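PDB 5UX5: BIFUNCTIONAL PROTEIN Proline utilization A (PutA) from Corynebacterium freiburgense, which oxidises proline to glutamate in two steps, using an FAD-dependent proline dehydrogenase domain and an NAD-dependent aldehyde dehydrogenase domain. Local coordinates for residues G204-E207 / L208-R212. Numbering follows the deposited sequence.
Sequences GNTE and LLKER
Gly-204 to Glu-207 and Leu-208 to Arg-212 are consecutive parts of helix 202-221, near its N-terminal end, and they meet through regular alpha-helical i to i+4 bonding. Four such bonds join them: Leu-208 N to Gly-204 O (3.0 Å), Leu-209 N to Asn-205 O, Lys-210 N to Thr-206 O and Glu-211 N to Glu-207 O (2.9 Å). All have N-H...O angles between 158° and 164°, as expected of an unbroken turn. The helix belongs to the proline dehydrogenase barrel, where it links the parallel strands 185-189 and 228-232.

Among the side chains, Glu-207 and Lys-210 form an i to i+3 salt bridge, Glu-207 OE2 to Lys-210 NZ at 3.0 Å. The ammonium approaches from above the carboxylate plane, 39° out of it. Both chains bend to achieve this: Glu-207 folds at chi2, and Lys-210, extended through CD, turns at chi3 to bring its tip back along the helix. Lys-210 NZ has a second carboxylate partner, Glu-248 of helix 239-251, so the lysine ties its own helix to the next one; two acidic neighbours would be expected to favour its protonated form. Thr-206 CG2 lies 4.0 Å from Lys-210 CE, while the OG1 of Thr-206 bonds to Ile-202 O one turn back.

On another side of the helix, Leu-209 packs on Ala-190 and Val-193 of helix 190-193 and on Val-241 of helix 239-251. Within the segment 208-212, one turn of helix brings Leu-208 beside Arg-212, and a methyl group covers one face of the guanidinium: Leu-208 CD2 sits 4.1 Å above the plane of the Arg-212 group, over its centre.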
ATOM      1  N   GLY A 204      20.060   6.652   9.650  1.00 36.54           N
ATOM      2  CA  GLY A 204      20.781   5.545   9.058  1.00 33.57           C
ATOM      3  C   GLY A 204      20.919   5.687   7.561  1.00 39.67           C
ATOM      4  O   GLY A 204      21.954   5.341   6.986  1.00 49.57           O
ATOM      5  N   ASN A 205      19.876   6.176   6.905  1.00 33.52           N
ATOM      6  CA  ASN A 205      19.976   6.394   5.472  1.00 32.54           C
ATOM      7  C   ASN A 205      21.063   7.410   5.158  1.00 39.09           C
ATOM      8  O   ASN A 205      21.819   7.237   4.193  1.00 31.87           O
ATOM      9  CB  ASN A 205      18.622   6.827   4.918  1.00 31.98           C
ATOM     10  CG  ASN A 205      17.581   5.713   4.982  1.00 42.43           C
ATOM     11  OD1 ASN A 205      17.764   4.706   5.664  1.00 54.64           O
ATOM     12  ND2 ASN A 205      16.489   5.893   4.269  1.00 47.28           N
ATOM     13  N   THR A 206      21.168   8.468   5.979  1.00 42.76           N
ATOM     14  CA  THR A 206      22.192   9.492   5.772  1.00 37.45           C
ATOM     15  C   THR A 206      23.583   8.893   5.861  1.00 41.11           C
ATOM     16  O   THR A 206      24.431   9.149   5.001  1.00 43.43           O
ATOM     17  CB  THR A 206      22.061  10.623   6.788  1.00 36.92           C
ATOM     18  OG1 THR A 206      20.814  11.301   6.612  1.00 37.90           O
ATOM     19  CG2 THR A 206      23.158  11.620   6.564  1.00 43.35           C
ATOM     20  N   GLU A 207      23.831   8.085   6.901  1.00 45.50           N
ATOM     21  CA  GLU A 207      25.153   7.506   7.100  1.00 44.59           C
ATOM     22  C   GLU A 207      25.486   6.530   5.988  1.00 40.58           C
ATOM     23  O   GLU A 207      26.620   6.486   5.512  1.00 45.37           O
ATOM     24  CB  GLU A 207      25.223   6.812   8.455  1.00 43.43           C
ATOM     25  CG  GLU A 207      25.194   7.770   9.630  1.00 53.52           C
ATOM     26  CD  GLU A 207      26.408   8.699   9.686  1.00 66.62           C
ATOM     27  OE1 GLU A 207      27.556   8.200   9.649  1.00 67.55           O
ATOM     28  OE2 GLU A 207      26.211   9.932   9.765  1.00 70.08           O
ATOM     29  N   LEU A 208      24.500   5.777   5.527  1.00 38.11           N
ATOM     30  CA  LEU A 208      24.762   4.841   4.449  1.00 36.83           C
ATOM     31  C   LEU A 208      25.095   5.589   3.170  1.00 35.12           C
ATOM     32  O   LEU A 208      26.007   5.201   2.442  1.00 47.49           O
ATOM     33  CB  LEU A 208      23.555   3.916   4.244  1.00 38.23           C
ATOM     34  CG  LEU A 208      23.785   2.717   3.311  1.00 44.13           C
ATOM     35  CD1 LEU A 208      25.022   1.945   3.735  1.00 42.75           C
ATOM     36  CD2 LEU A 208      22.603   1.787   3.185  1.00 33.60           C
ATOM     37  N   LEU A 209      24.369   6.663   2.881  1.00 33.56           N
ATOM     38  CA  LEU A 209      24.616   7.424   1.657  1.00 41.55           C
ATOM     39  C   LEU A 209      25.989   8.093   1.676  1.00 46.91           C
ATOM     40  O   LEU A 209      26.701   8.104   0.662  1.00 47.07           O
ATOM     41  CB  LEU A 209      23.497   8.453   1.459  1.00 32.08           C
ATOM     42  CG  LEU A 209      22.145   7.850   1.031  1.00 31.04           C
ATOM     43  CD1 LEU A 209      21.034   8.729   1.524  1.00 30.23           C
ATOM     44  CD2 LEU A 209      22.047   7.644  -0.481  1.00 30.69           C
ATOM     45  N   LYS A 210      26.378   8.644   2.826  1.00 37.96           N
ATOM     46  CA  LYS A 210      27.689   9.244   2.949  1.00 35.91           C
ATOM     47  C   LYS A 210      28.776   8.189   2.834  1.00 45.20           C
ATOM     48  O   LYS A 210      29.791   8.408   2.167  1.00 52.05           O
ATOM     49  CB  LYS A 210      27.791  10.000   4.270  1.00 39.84           C
ATOM     50  CG  LYS A 210      26.997  11.298   4.280  1.00 38.46           C
ATOM     51  CD  LYS A 210      27.282  12.100   5.524  1.00 38.10           C
ATOM     52  CE  LYS A 210      27.104  11.265   6.775  1.00 42.96           C
ATOM     53  NZ  LYS A 210      27.239  12.084   8.026  1.00 49.41           N
ATOM     54  N   GLU A 211      28.583   7.044   3.492  1.00 42.18           N
ATOM     55  CA  GLU A 211      29.556   5.964   3.407  1.00 45.39           C
ATOM     56  C   GLU A 211      29.748   5.505   1.966  1.00 44.39           C
ATOM     57  O   GLU A 211      30.866   5.171   1.549  1.00 53.28           O
ATOM     58  CB  GLU A 211      29.105   4.809   4.297  1.00 54.59           C
ATOM     59  CG  GLU A 211      29.952   3.573   4.208  1.00 65.39           C
ATOM     60  CD  GLU A 211      29.312   2.408   4.920  1.00 79.24           C
ATOM     61  OE1 GLU A 211      28.566   2.640   5.900  1.00 80.63           O
ATOM     62  OE2 GLU A 211      29.542   1.259   4.486  1.00 88.08           O
ATOM     63  N   ARG A 212      28.682   5.512   1.181  1.00 40.61           N
ATOM     64  CA  ARG A 212      28.775   5.031  -0.191  1.00 44.27           C
ATOM     65  C   ARG A 212      29.220   6.096  -1.182  1.00 48.15           C
ATOM     66  O   ARG A 212      29.848   5.750  -2.192  1.00 52.23           O
ATOM     67  CB  ARG A 212      27.429   4.453  -0.634  1.00 39.47           C
ATOM     68  CG  ARG A 212      27.112   3.135   0.019  1.00 36.29           C
ATOM     69  CD  ARG A 212      25.819   2.618  -0.522  1.00 38.00           C
ATOM     70  NE  ARG A 212      25.514   1.280  -0.051  1.00 37.24           N
ATOM     71  CZ  ARG A 212      24.375   0.656  -0.323  1.00 38.87           C
ATOM     72  NH1 ARG A 212      23.464   1.278  -1.047  1.00 44.55           N
ATOM     73  NH2 ARG A 212      24.148  -0.584   0.113  1.00 35.66           N
TER